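Local atomic coordinates of probable TonB-dependent siderophore receptor PiuA (Acinetobacter baumannii, PDB entry 5FP1), a protein that probably takes part in the first step of iron uptake across the outer membrane by binding iron-chelating siderophores, possibly ferric enterobactin. Residues A[647-652]-A[657-662]; A[260-265]-A[318-323]; A[21-26]-A[581-586]; A[496-501]-A[505-510]. One frame throughout, in Å; residues are numbered along the deposited sequence.

How the contacts relate
All four contacts touch the 22-stranded barrel of a TonB-dependent receptor or its loops. Contact 3 joins the N-terminal segment 21-26 to strand 582-597 and spans most of the chain; contacts 2 and 4 come, in that order, between its two segments, and contact 1 follows. Contacts 2 and 4 touch, A323 CB lying 3.3 Å from W501 NE1, although their centres are 23 Å apart. Contact 1 lies about 26 Å and 27 Å, centre to centre, from contacts 2 and 4. Contact 3 lies toward one end of the molecule, across the chain's centre from contacts 2 and 4, their centres about 42 Å and 40 Å away.

Contact 1 of 4, residues A[647-652]-A[657-662]; sequences SDKVYG and TKWVPS
K658 meets G652 through its backbone: the G652 N-H donates to K658 O at 2.8 Å, and the same oxygen lies near the plane of the Y651 ring, at its edge. The K658 chain leads off to S699, where its NZ is hydrogen-bonded. W659 is the non-hydrogen-bonded partner of Y651, and their side chains lie alongside each other, pointing the same way. Y651 CD1 reaches W659 CB at 3.6 Å, while the ring planes are inclined at 62°, neither stacked nor edge-to-face. K649 crosses the indole with its extended chain, CD 4.1 Å from W659 CD1; its NZ is bonded to Y651 OH at 2.8 Å and is at most weakly attracted to the five-membered ring. At V660 the strands form a hydrogen-bonded antiparallel pair with V650, N to O in both directions. This is the end of the beta hairpin made by strands 638-651 and 659-673, neighbours in the barrel wall. With V660 CG1 beside the backbone N (chi1 -62°), CG2 takes the place between N and the carbonyl carbon, 4.1 Å from V650 CB, on the sheet face away from the aromatic pair. Past this pair, P661 O is linked to D648 O by a water that donates to both. S662 then places its CA 3.1 Å from S647 O, a CA-H...O contact.

Contact 2 of 4, residues A[260-265]-A[318-323]; sequences KDRDFQ and HRLNSA. With PO4 (phosphate ion), chain B.
Two strands of the TonB-dependent receptor barrel that are not neighbours, 264-279 and 315-341, are joined here by one arginine, R262, just ahead of the first strand; strand 284-304 pairs with both. The R262 NH1 donates to H318 O at 2.9 Å with an N-H...O angle of 159°, the oxygen lying near the guanidinium plane. L320 CB lies over the rim of one face of that group, 3.7 Å from R262 NH1, and L320 CD1 approaches R262 CD at 4.0 Å. A bend at chi3 (69°) turns the guanidinium back to D263, whose OD1 receives both NE, at 2.9 Å, and NH2, at 3.0 Å, in a side-on salt bridge. The other carboxylate oxygen, OD2, is hydrogen-bonded to T302 and to the backbone N of W259. On the far strand R319 NE donates to L320 O at 2.9 Å, and its NH1 forms a salt bridge with D306 and a weak bond to a phosphate ion, probably from the crystallisation liquor, which H700 also binds. With D263 and H318 O at its edge and L320 CB over the rim of one face, the R262 guanidinium is held against rotation, and its buried charge is probably balanced largely by D263.

Contact 3 of 4, residues A[21-26]-A[581-586]; sequences ESLKVD and KWNISA
L23 lays its CD1 methyl over the backbone of strand 582-597 between N583 and S585, 3.5 Å from I584 O. The same methyl comes within 3.7 Å of N583 CG and 4.0 Å of S585 CB, so one branch of the leucine does most of the touching. Leucine and asparagine side chains cross at about a right angle. With CG opposite its carbonyl carbon (chi1 -67°), L23 directs this branch at the strand. N583 and S585 both point toward the N-terminal segment and flank the methyl, while I584 between them points away and takes part chiefly through its carbonyl. The amide of N583 is held at both ends: OD1 is hydrogen-bonded to T631 on the adjoining strand 624-635, as S585 OG is to N575, and ND2 donates at 2.7 Å to a water. That water in turn donates to E21 O at 2.6 Å, the polar link between the segments, which share no direct hydrogen bond. S22 shapes the N-terminal side, its OG accepting from K24 N at 3.0 Å in an ST turn. L23 also touches Q50 and L51 of helix 49-55. It thus packs against both this helix and the barrel wall, beside a direct S585-L51 contact, an example of the packing of plug against barrel in TonB-dependent receptors.

Contact 4 of 4, residues A[496-501]-A[505-510]; sequences GLNAGW and SETINA
Three hydrogen-bonded links join G496 and N498 to the 505-510 segment. The G496 N-H donates to E506 O at 2.8 Å. N498 ND2 gives a second bond, to T507 OG1 at 3.0 Å, with the hydroxyl oxygen lying in the amide plane, 2° out of it; ND2 also donates to D503 O, in the connection between the segments. The third runs through a water, which donates to N498 OD1 and accepts from I508 N. OD1 further accepts from G500 N at 2.9 Å, an Asx turn, so both ends of the amide are engaged and its rotation is fixed. Its CG sits between the backbone N and the carbonyl carbon (chi1 64°), which carries the amide across to T507. The backbone adds a type I beta turn, G496 to A499, closed by A499 N to G496 O. Both segments belong to the long loop between barrel strands 482-493 and 518-531, here folded back on itself. Packing takes place mainly around E506: its extended chain slides past N498 in the opposite direction, the carboxylate and amide planes 41° apart. E506 OE1 touches N498 CB at 3.5 Å and L497 CB at 3.7 Å, and is hydrogen-bonded to S94. At the start of the turn, G496 CA rests against I508 CB at 4.0 Å, with I508 packed further on A461 and N463 of strand 459-476.

Contact 1 of 4, residues A[647-652]-A[657-662]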
loop_
_atom_site.group_PDB
_atom_site.type_symbol
_atom_site.label_atom_id
_atom_site.label_comp_id
_atom_site.label_asym_id
_atom_site.label_seq_id
_atom_site.Cartn_x
_atom_site.Cartn_y
_atom_site.Cartn_z
ATOM N N SER A 647 -16.999 -4.881 4.009
ATOM C CA SER A 647 -16.964 -4.068 2.793
ATOM C C SER A 647 -18.184 -4.335 1.951
ATOM O O SER A 647 -18.636 -5.480 1.836
ATOM C CB SER A 647 -15.720 -4.391 1.977
ATOM O OG SER A 647 -15.645 -3.551 0.813
ATOM N N ASP A 648 -18.719 -3.294 1.340
ATOM C CA ASP A 648 -19.714 -3.485 0.292
ATOM C C ASP A 648 -19.005 -4.067 -0.948
ATOM O O ASP A 648 -17.766 -4.225 -0.975
ATOM C CB ASP A 648 -20.367 -2.172 -0.023
ATOM C CG ASP A 648 -21.736 -2.321 -0.709
ATOM O OD1 ASP A 648 -22.227 -3.446 -0.959
ATOM O OD2 ASP A 648 -22.301 -1.276 -1.003
ATOM N N LYS A 649 -19.787 -4.377 -1.964
ATOM C CA LYS A 649 -19.246 -4.866 -3.227
ATOM C C LYS A 649 -18.285 -3.896 -3.897
ATOM O O LYS A 649 -18.356 -2.675 -3.703
ATOM C CB LYS A 649 -20.377 -5.247 -4.170
ATOM C CG LYS A 649 -21.190 -4.111 -4.705
ATOM C CD LYS A 649 -22.056 -4.650 -5.841
ATOM C CE LYS A 649 -23.117 -3.659 -6.255
ATOM N NZ LYS A 649 -23.848 -4.152 -7.455
ATOM N N VAL A 650 -17.346 -4.448 -4.662
ATOM C CA VAL A 650 -16.342 -3.633 -5.330
ATOM C C VAL A 650 -16.328 -3.994 -6.786
ATOM O O VAL A 650 -16.231 -5.185 -7.113
ATOM C CB VAL A 650 -14.941 -3.858 -4.721
ATOM C CG1 VAL A 650 -13.860 -3.197 -5.560
ATOM C CG2 VAL A 650 -14.907 -3.308 -3.299
ATOM N N TYR A 651 -16.411 -2.988 -7.661
ATOM C CA TYR A 651 -16.261 -3.218 -9.103
ATOM C C TYR A 651 -14.804 -3.253 -9.535
ATOM O O TYR A 651 -13.972 -2.486 -9.051
ATOM C CB TYR A 651 -16.996 -2.166 -9.924
ATOM C CG TYR A 651 -18.509 -2.291 -9.828
ATOM C CD1 TYR A 651 -19.185 -3.261 -10.544
ATOM C CD2 TYR A 651 -19.247 -1.461 -8.994
ATOM C CE1 TYR A 651 -20.561 -3.419 -10.428
ATOM C CE2 TYR A 651 -20.632 -1.569 -8.918
ATOM C CZ TYR A 651 -21.282 -2.550 -9.633
ATOM O OH TYR A 651 -22.661 -2.687 -9.542
ATOM N N GLY A 652 -14.520 -4.107 -10.503
ATOM C CA GLY A 652 -13.232 -4.110 -11.153
ATOM C C GLY A 652 -13.155 -3.195 -12.351
ATOM O O GLY A 652 -12.083 -2.675 -12.657
ATOM N N THR A 657 -19.413 -4.172 -14.822
ATOM C CA THR A 657 -19.970 -5.493 -15.145
ATOM C C THR A 657 -19.229 -6.650 -14.471
ATOM O O THR A 657 -19.669 -7.799 -14.535
ATOM C CB THR A 657 -19.900 -5.753 -16.661
ATOM O OG1 THR A 657 -18.542 -5.724 -17.115
ATOM C CG2 THR A 657 -20.687 -4.710 -17.426
ATOM N N LYS A 658 -18.097 -6.336 -13.847
ATOM C CA LYS A 658 -17.233 -7.310 -13.157
ATOM C C LYS A 658 -17.012 -6.833 -11.741
ATOM O O LYS A 658 -16.599 -5.682 -11.505
ATOM C CB LYS A 658 -15.915 -7.434 -13.911
ATOM C CG LYS A 658 -16.144 -7.816 -15.368
ATOM C CD LYS A 658 -14.890 -7.855 -16.228
ATOM C CE LYS A 658 -15.261 -7.951 -17.696
ATOM N NZ LYS A 658 -14.082 -7.925 -18.605
ATOM N N TRP A 659 -17.320 -7.689 -10.776
ATOM C CA TRP A 659 -17.300 -7.277 -9.392
ATOM C C TRP A 659 -17.133 -8.432 -8.416
ATOM O O TRP A 659 -17.216 -9.615 -8.790
ATOM C CB TRP A 659 -18.568 -6.492 -9.066
ATOM C CG TRP A 659 -19.778 -7.288 -8.850
ATOM C CD1 TRP A 659 -20.251 -7.798 -7.653
ATOM C CD2 TRP A 659 -20.717 -7.648 -9.834
ATOM N NE1 TRP A 659 -21.417 -8.464 -7.858
ATOM C CE2 TRP A 659 -21.735 -8.388 -9.190
ATOM C CE3 TRP A 659 -20.818 -7.398 -11.196
ATOM C CZ2 TRP A 659 -22.836 -8.890 -9.872
ATOM C CZ3 TRP A 659 -21.919 -7.911 -11.882
ATOM C CH2 TRP A 659 -22.906 -8.649 -11.216
ATOM N N VAL A 660 -16.849 -8.085 -7.167
ATOM C CA VAL A 660 -16.831 -9.054 -6.096
ATOM C C VAL A 660 -17.846 -8.585 -5.069
ATOM O O VAL A 660 -18.026 -7.362 -4.875
ATOM C CB VAL A 660 -15.429 -9.232 -5.479
ATOM C CG1 VAL A 660 -14.463 -9.760 -6.527
ATOM C CG2 VAL A 660 -14.918 -7.926 -4.869
ATOM N N PRO A 661 -18.520 -9.538 -4.406
ATOM C CA PRO A 661 -19.626 -9.154 -3.522
ATOM C C PRO A 661 -19.189 -8.609 -2.179
ATOM O O PRO A 661 -18.024 -8.758 -1.777
ATOM C CB PRO A 661 -20.415 -10.465 -3.331
ATOM C CG PRO A 661 -19.462 -11.550 -3.677
ATOM C CD PRO A 661 -18.506 -10.983 -4.692
ATOM N N SER A 662 -20.134 -8.001 -1.469
ATOM C CA SER A 662 -19.913 -7.587 -0.093
ATOM C C SER A 662 -19.576 -8.756 0.800
ATOM O O SER A 662 -19.870 -9.909 0.482
ATOM C CB SER A 662 -21.178 -6.921 0.456
ATOM O OG SER A 662 -22.228 -7.865 0.504
HETATM O O HOH W 1 -16.194 -6.409 -1.805
#

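Contact 2 of 4, residues A[260-265]-A[318-323]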
loop_
_atom_site.group_PDB
_atom_site.type_symbol
_atom_site.label_atom_id
_atom_site.label_comp_id
_atom_site.label_asym_id
_atom_site.label_seq_id
_atom_site.Cartn_x
_atom_site.Cartn_y
_atom_site.Cartn_z
ATOM N N LYS A 260 2.526 -24.570 -10.272
ATOM C CA LYS A 260 3.589 -24.487 -9.299
ATOM C C LYS A 260 4.958 -24.831 -9.822
ATOM O O LYS A 260 5.952 -24.255 -9.346
ATOM C CB LYS A 260 3.258 -25.277 -8.033
ATOM C CG LYS A 260 2.091 -24.647 -7.297
ATOM C CD LYS A 260 1.774 -25.367 -6.015
ATOM C CE LYS A 260 2.728 -25.004 -4.919
ATOM N NZ LYS A 260 2.098 -25.357 -3.637
ATOM N N ASP A 261 5.029 -25.713 -10.818
ATOM C CA ASP A 261 6.306 -26.076 -11.423
ATOM C C ASP A 261 6.836 -24.971 -12.334
ATOM O O ASP A 261 7.994 -25.021 -12.734
ATOM C CB ASP A 261 6.178 -27.374 -12.232
ATOM C CG ASP A 261 7.535 -28.066 -12.464
ATOM O OD1 ASP A 261 8.321 -28.127 -11.518
ATOM O OD2 ASP A 261 7.822 -28.499 -13.595
ATOM N N ARG A 262 5.977 -24.017 -12.716
ATOM C CA ARG A 262 6.367 -22.914 -13.613
ATOM C C ARG A 262 6.524 -21.565 -12.876
ATOM O O ARG A 262 7.449 -20.791 -13.141
ATOM C CB ARG A 262 5.309 -22.732 -14.680
ATOM C CG ARG A 262 5.685 -21.743 -15.762
ATOM C CD ARG A 262 4.509 -21.366 -16.621
ATOM N NE ARG A 262 3.514 -20.565 -15.916
ATOM C CZ ARG A 262 2.379 -20.119 -16.451
ATOM N NH1 ARG A 262 2.053 -20.414 -17.705
ATOM N NH2 ARG A 262 1.565 -19.360 -15.730
ATOM N N ASP A 263 5.565 -21.283 -12.006
ATOM C CA ASP A 263 5.368 -19.958 -11.418
ATOM C C ASP A 263 6.316 -19.768 -10.234
ATOM O O ASP A 263 6.687 -20.730 -9.559
ATOM C CB ASP A 263 3.940 -19.811 -10.896
ATOM C CG ASP A 263 2.873 -19.847 -12.000
ATOM O OD1 ASP A 263 3.179 -19.699 -13.213
ATOM O OD2 ASP A 263 1.696 -19.964 -11.612
ATOM N N PHE A 264 6.693 -18.530 -9.969
ATOM C CA PHE A 264 7.571 -18.225 -8.836
ATOM C C PHE A 264 7.551 -16.721 -8.617
ATOM O O PHE A 264 7.163 -15.958 -9.499
ATOM C CB PHE A 264 9.023 -18.694 -9.086
ATOM C CG PHE A 264 9.662 -18.037 -10.292
ATOM C CD1 PHE A 264 10.350 -16.832 -10.169
ATOM C CD2 PHE A 264 9.544 -18.602 -11.540
ATOM C CE1 PHE A 264 10.883 -16.203 -11.289
ATOM C CE2 PHE A 264 10.109 -18.000 -12.647
ATOM C CZ PHE A 264 10.756 -16.795 -12.523
ATOM N N GLN A 265 8.003 -16.295 -7.452
ATOM C CA GLN A 265 8.278 -14.884 -7.251
ATOM C C GLN A 265 9.354 -14.728 -6.225
ATOM O O GLN A 265 9.277 -15.288 -5.132
ATOM C CB GLN A 265 7.016 -14.124 -6.814
ATOM C CG GLN A 265 7.227 -12.624 -6.563
ATOM C CD GLN A 265 5.952 -11.813 -6.793
ATOM O OE1 GLN A 265 4.843 -12.299 -6.546
ATOM N NE2 GLN A 265 6.106 -10.575 -7.310
ATOM N N HIS A 318 -3.592 -21.534 -18.241
ATOM C CA HIS A 318 -2.606 -20.896 -17.361
ATOM C C HIS A 318 -1.879 -19.732 -18.074
ATOM O O HIS A 318 -0.692 -19.838 -18.351
ATOM C CB HIS A 318 -1.505 -21.864 -16.923
ATOM C CG HIS A 318 -1.957 -23.031 -16.100
ATOM N ND1 HIS A 318 -2.497 -22.902 -14.835
ATOM C CD2 HIS A 318 -1.862 -24.366 -16.334
ATOM C CE1 HIS A 318 -2.730 -24.108 -14.334
ATOM N NE2 HIS A 318 -2.359 -25.011 -15.226
ATOM N N ARG A 319 -2.580 -18.615 -18.311
ATOM C CA ARG A 319 -1.992 -17.419 -18.904
ATOM C C ARG A 319 -0.821 -16.951 -18.066
ATOM O O ARG A 319 -0.931 -16.857 -16.857
ATOM C CB ARG A 319 -3.032 -16.294 -19.009
ATOM C CG ARG A 319 -2.457 -14.905 -19.232
ATOM C CD ARG A 319 -1.740 -14.696 -20.573
ATOM N NE ARG A 319 -0.927 -13.486 -20.453
ATOM C CZ ARG A 319 -1.314 -12.243 -20.732
ATOM N NH1 ARG A 319 -2.485 -11.992 -21.274
ATOM N NH2 ARG A 319 -0.486 -11.247 -20.497
ATOM N N LEU A 320 0.310 -16.694 -18.716
ATOM C CA LEU A 320 1.536 -16.288 -18.010
ATOM C C LEU A 320 1.661 -14.760 -17.965
ATOM O O LEU A 320 1.481 -14.093 -18.987
ATOM C CB LEU A 320 2.786 -16.881 -18.695
ATOM C CG LEU A 320 4.142 -16.567 -18.041
ATOM C CD1 LEU A 320 5.079 -17.780 -18.184
ATOM C CD2 LEU A 320 4.780 -15.333 -18.626
ATOM N N ASN A 321 1.957 -14.255 -16.776
ATOM C CA ASN A 321 2.344 -12.877 -16.511
ATOM C C ASN A 321 3.721 -12.923 -15.864
ATOM O O ASN A 321 4.003 -13.800 -15.040
ATOM C CB ASN A 321 1.376 -12.174 -15.566
ATOM C CG ASN A 321 0.008 -11.879 -16.225
ATOM O OD1 ASN A 321 -0.077 -11.565 -17.395
ATOM N ND2 ASN A 321 -1.014 -11.978 -15.475
ATOM N N SER A 322 4.601 -12.019 -16.269
ATOM C CA SER A 322 5.953 -12.015 -15.761
ATOM C C SER A 322 6.554 -10.625 -15.804
ATOM O O SER A 322 6.084 -9.739 -16.541
ATOM C CB SER A 322 6.851 -12.959 -16.556
ATOM O OG SER A 322 7.208 -12.394 -17.804
ATOM N N ALA A 323 7.591 -10.452 -14.992
ATOM C CA ALA A 323 8.490 -9.299 -15.075
ATOM C C ALA A 323 9.787 -9.606 -14.332
ATOM O O ALA A 323 9.818 -10.437 -13.428
ATOM C CB ALA A 323 7.844 -8.056 -14.479
HETATM P P PO4 B . -4.889 -9.361 -21.506
HETATM O O1 PO4 B . -5.703 -10.380 -22.275
HETATM O O2 PO4 B . -4.373 -10.039 -20.255
HETATM O O3 PO4 B . -5.752 -8.159 -21.123
HETATM O O4 PO4 B . -3.719 -8.895 -22.355
#

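Contact 3 of 4, residues A[21-26]-A[581-586]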
loop_
_atom_site.group_PDB
_atom_site.type_symbol
_atom_site.label_atom_id
_atom_site.label_comp_id
_atom_site.label_asym_id
_atom_site.label_seq_id
_atom_site.Cartn_x
_atom_site.Cartn_y
_atom_site.Cartn_z
ATOM N N GLU A 21 1.067 1.274 24.485
ATOM C CA GLU A 21 0.035 0.267 24.500
ATOM C C GLU A 21 -1.311 0.812 24.043
ATOM O O GLU A 21 -2.261 0.059 23.936
ATOM C CB GLU A 21 -0.069 -0.365 25.892
ATOM C CG GLU A 21 1.113 -1.275 26.199
ATOM C CD GLU A 21 1.262 -1.589 27.676
ATOM O OE1 GLU A 21 0.839 -0.764 28.515
ATOM O OE2 GLU A 21 1.818 -2.662 27.992
ATOM N N SER A 22 -1.397 2.104 23.735
ATOM C CA SER A 22 -2.659 2.651 23.311
ATOM C C SER A 22 -2.956 2.436 21.805
ATOM O O SER A 22 -2.077 2.560 20.966
ATOM C CB SER A 22 -2.738 4.141 23.607
ATOM O OG SER A 22 -4.053 4.619 23.299
ATOM N N LEU A 23 -4.215 2.157 21.503
ATOM C CA LEU A 23 -4.706 2.143 20.131
ATOM C C LEU A 23 -4.892 3.563 19.563
ATOM O O LEU A 23 -5.071 3.740 18.365
ATOM C CB LEU A 23 -6.009 1.361 20.063
ATOM C CG LEU A 23 -5.923 -0.152 20.348
ATOM C CD1 LEU A 23 -7.309 -0.747 20.327
ATOM C CD2 LEU A 23 -5.039 -0.869 19.338
ATOM N N LYS A 24 -4.834 4.566 20.437
ATOM C CA LYS A 24 -4.971 5.965 20.050
ATOM C C LYS A 24 -3.588 6.544 19.905
ATOM O O LYS A 24 -2.757 6.443 20.822
ATOM C CB LYS A 24 -5.770 6.697 21.140
ATOM C CG LYS A 24 -5.790 8.220 21.133
ATOM C CD LYS A 24 -6.600 8.684 22.344
ATOM C CE LYS A 24 -6.731 10.186 22.456
ATOM N NZ LYS A 24 -5.551 10.730 23.177
ATOM N N VAL A 25 -3.299 7.118 18.744
ATOM C CA VAL A 25 -2.013 7.761 18.542
ATOM C C VAL A 25 -2.212 9.268 18.422
ATOM O O VAL A 25 -2.985 9.707 17.578
ATOM C CB VAL A 25 -1.346 7.195 17.268
ATOM C CG1 VAL A 25 -0.008 7.867 16.989
ATOM C CG2 VAL A 25 -1.184 5.686 17.404
ATOM N N ASP A 26 -1.509 10.059 19.240
ATOM C CA ASP A 26 -1.755 11.511 19.323
ATOM C C ASP A 26 -0.955 12.322 18.328
ATOM O O ASP A 26 -1.422 13.358 17.854
ATOM C CB ASP A 26 -1.449 12.067 20.717
ATOM C CG ASP A 26 -2.398 11.554 21.759
ATOM O OD1 ASP A 26 -3.566 11.258 21.432
ATOM O OD2 ASP A 26 -1.965 11.433 22.909
ATOM N N LYS A 581 -10.027 -1.538 31.184
ATOM C CA LYS A 581 -10.020 -2.929 30.705
ATOM C C LYS A 581 -10.439 -3.114 29.224
ATOM O O LYS A 581 -10.247 -4.191 28.650
ATOM C CB LYS A 581 -10.968 -3.758 31.561
ATOM C CG LYS A 581 -10.579 -3.745 33.032
ATOM C CD LYS A 581 -11.425 -4.691 33.847
ATOM C CE LYS A 581 -10.958 -4.666 35.294
ATOM N NZ LYS A 581 -11.935 -5.352 36.174
ATOM N N TRP A 582 -11.050 -2.093 28.643
ATOM C CA TRP A 582 -11.711 -2.208 27.344
ATOM C C TRP A 582 -11.157 -1.186 26.326
ATOM O O TRP A 582 -11.220 0.033 26.548
ATOM C CB TRP A 582 -13.191 -1.988 27.557
ATOM C CG TRP A 582 -14.036 -2.203 26.372
ATOM C CD1 TRP A 582 -13.685 -2.830 25.205
ATOM C CD2 TRP A 582 -15.402 -1.817 26.226
ATOM N NE1 TRP A 582 -14.748 -2.836 24.341
ATOM C CE2 TRP A 582 -15.818 -2.231 24.944
ATOM C CE3 TRP A 582 -16.318 -1.157 27.054
ATOM C CZ2 TRP A 582 -17.107 -2.015 24.472
ATOM C CZ3 TRP A 582 -17.600 -0.941 26.581
ATOM C CH2 TRP A 582 -17.980 -1.365 25.300
ATOM N N ASN A 583 -10.587 -1.675 25.227
ATOM C CA ASN A 583 -10.084 -0.758 24.195
ATOM C C ASN A 583 -10.719 -0.992 22.835
ATOM O O ASN A 583 -11.428 -1.996 22.622
ATOM C CB ASN A 583 -8.569 -0.732 24.130
ATOM C CG ASN A 583 -7.975 -2.044 23.718
ATOM O OD1 ASN A 583 -8.694 -3.014 23.427
ATOM N ND2 ASN A 583 -6.642 -2.099 23.709
ATOM N N ILE A 584 -10.533 -0.024 21.940
ATOM C CA ILE A 584 -11.241 -0.073 20.671
ATOM C C ILE A 584 -10.471 0.651 19.562
ATOM O O ILE A 584 -9.797 1.661 19.802
ATOM C CB ILE A 584 -12.659 0.509 20.813
ATOM C CG1 ILE A 584 -13.525 0.141 19.609
ATOM C CG2 ILE A 584 -12.606 2.005 21.038
ATOM C CD1 ILE A 584 -14.954 0.610 19.698
ATOM N N SER A 585 -10.561 0.089 18.358
ATOM C CA SER A 585 -10.133 0.784 17.136
ATOM C C SER A 585 -11.197 0.486 16.120
ATOM O O SER A 585 -11.409 -0.686 15.760
ATOM C CB SER A 585 -8.747 0.288 16.686
ATOM O OG SER A 585 -8.284 1.006 15.534
ATOM N N ALA A 586 -11.896 1.524 15.669
ATOM C CA ALA A 586 -13.025 1.344 14.793
ATOM C C ALA A 586 -13.083 2.421 13.751
ATOM O O ALA A 586 -12.623 3.549 13.969
ATOM C CB ALA A 586 -14.326 1.329 15.569
HETATM O O HOH W 2 -4.763 -0.359 24.404
#

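Contact 4 of 4, residues A[496-501]-A[505-510]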
loop_
_atom_site.group_PDB
_atom_site.type_symbol
_atom_site.label_atom_id
_atom_site.label_comp_id
_atom_site.label_asym_id
_atom_site.label_seq_id
_atom_site.Cartn_x
_atom_site.Cartn_y
_atom_site.Cartn_z
ATOM N N GLY A 496 4.548 8.798 -16.291
ATOM C CA GLY A 496 5.798 8.085 -15.970
ATOM C C GLY A 496 6.091 7.953 -14.480
ATOM O O GLY A 496 7.163 7.526 -14.091
ATOM N N LEU A 497 5.142 8.347 -13.634
ATOM C CA LEU A 497 5.368 8.317 -12.189
ATOM C C LEU A 497 5.714 6.925 -11.639
ATOM O O LEU A 497 6.355 6.817 -10.591
ATOM C CB LEU A 497 4.143 8.876 -11.461
ATOM C CG LEU A 497 4.280 8.964 -9.937
ATOM C CD1 LEU A 497 5.427 9.895 -9.554
ATOM C CD2 LEU A 497 2.974 9.412 -9.318
ATOM N N ASN A 498 5.297 5.853 -12.310
ATOM C CA ASN A 498 5.603 4.515 -11.800
ATOM C C ASN A 498 7.089 4.148 -11.937
ATOM O O ASN A 498 7.537 3.101 -11.456
ATOM C CB ASN A 498 4.699 3.448 -12.439
ATOM C CG ASN A 498 4.894 3.280 -13.954
ATOM O OD1 ASN A 498 5.930 3.615 -14.519
ATOM N ND2 ASN A 498 3.894 2.690 -14.599
ATOM N N ALA A 499 7.835 5.000 -12.642
ATOM C CA ALA A 499 9.311 4.885 -12.760
ATOM C C ALA A 499 9.710 3.607 -13.451
ATOM O O ALA A 499 10.818 3.083 -13.242
ATOM C CB ALA A 499 9.984 4.961 -11.399
ATOM N N GLY A 500 8.804 3.103 -14.280
ATOM C CA GLY A 500 9.121 1.986 -15.141
ATOM C C GLY A 500 8.173 0.813 -14.995
ATOM O O GLY A 500 7.751 0.216 -15.987
ATOM N N TRP A 501 7.843 0.437 -13.770
ATOM C CA TRP A 501 7.009 -0.759 -13.593
ATOM C C TRP A 501 6.170 -0.578 -12.331
ATOM O O TRP A 501 6.690 -0.452 -11.226
ATOM C CB TRP A 501 7.888 -2.006 -13.530
ATOM C CG TRP A 501 7.145 -3.277 -13.873
ATOM C CD1 TRP A 501 6.920 -4.349 -13.053
ATOM C CD2 TRP A 501 6.482 -3.562 -15.100
ATOM N NE1 TRP A 501 6.149 -5.294 -13.707
ATOM C CE2 TRP A 501 5.865 -4.829 -14.963
ATOM C CE3 TRP A 501 6.336 -2.861 -16.309
ATOM C CZ2 TRP A 501 5.163 -5.421 -15.996
ATOM C CZ3 TRP A 501 5.637 -3.468 -17.344
ATOM C CH2 TRP A 501 5.062 -4.720 -17.178
ATOM N N SER A 505 -1.718 2.741 -15.267
ATOM C CA SER A 505 -2.304 4.006 -15.677
ATOM C C SER A 505 -1.222 5.085 -15.789
ATOM O O SER A 505 -1.442 6.106 -16.433
ATOM C CB SER A 505 -3.428 4.434 -14.733
ATOM O OG SER A 505 -2.923 4.737 -13.444
ATOM N N GLU A 506 -0.041 4.839 -15.204
ATOM C CA GLU A 506 1.033 5.835 -15.155
ATOM C C GLU A 506 2.160 5.604 -16.191
ATOM O O GLU A 506 3.129 6.353 -16.272
ATOM C CB GLU A 506 1.624 5.886 -13.739
ATOM C CG GLU A 506 0.590 6.235 -12.664
ATOM C CD GLU A 506 1.073 5.962 -11.256
ATOM O OE1 GLU A 506 2.281 5.650 -11.074
ATOM O OE2 GLU A 506 0.249 6.068 -10.315
ATOM N N THR A 507 2.023 4.564 -16.971
ATOM C CA THR A 507 3.076 4.110 -17.869
ATOM C C THR A 507 3.224 5.115 -19.024
ATOM O O THR A 507 2.243 5.544 -19.636
ATOM C CB THR A 507 2.755 2.674 -18.356
ATOM O OG1 THR A 507 3.146 1.749 -17.326
ATOM C CG2 THR A 507 3.511 2.314 -19.645
ATOM N N ILE A 508 4.457 5.528 -19.253
ATOM C CA ILE A 508 4.790 6.483 -20.290
ATOM C C ILE A 508 4.989 5.747 -21.619
ATOM O O ILE A 508 5.452 4.576 -21.669
ATOM C CB ILE A 508 6.066 7.289 -19.914
ATOM C CG1 ILE A 508 6.276 8.472 -20.877
ATOM C CG2 ILE A 508 7.294 6.382 -19.897
ATOM C CD1 ILE A 508 7.348 9.455 -20.446
ATOM N N ASN A 509 4.603 6.421 -22.694
ATOM C CA ASN A 509 4.824 5.911 -24.037
ATOM C C ASN A 509 5.004 7.077 -25.021
ATOM O O ASN A 509 5.015 8.242 -24.629
ATOM C CB ASN A 509 3.718 4.940 -24.453
ATOM C CG ASN A 509 2.343 5.586 -24.519
ATOM O OD1 ASN A 509 2.185 6.664 -25.028
ATOM N ND2 ASN A 509 1.335 4.898 -23.981
ATOM N N ALA A 510 5.189 6.756 -26.290
ATOM C CA ALA A 510 5.474 7.796 -27.298
ATOM C C ALA A 510 4.377 8.834 -27.315
ATOM O O ALA A 510 4.640 9.991 -27.567
ATOM C CB ALA A 510 5.589 7.161 -28.673
HETATM O O HOH W 3 6.322 4.414 -17.196
#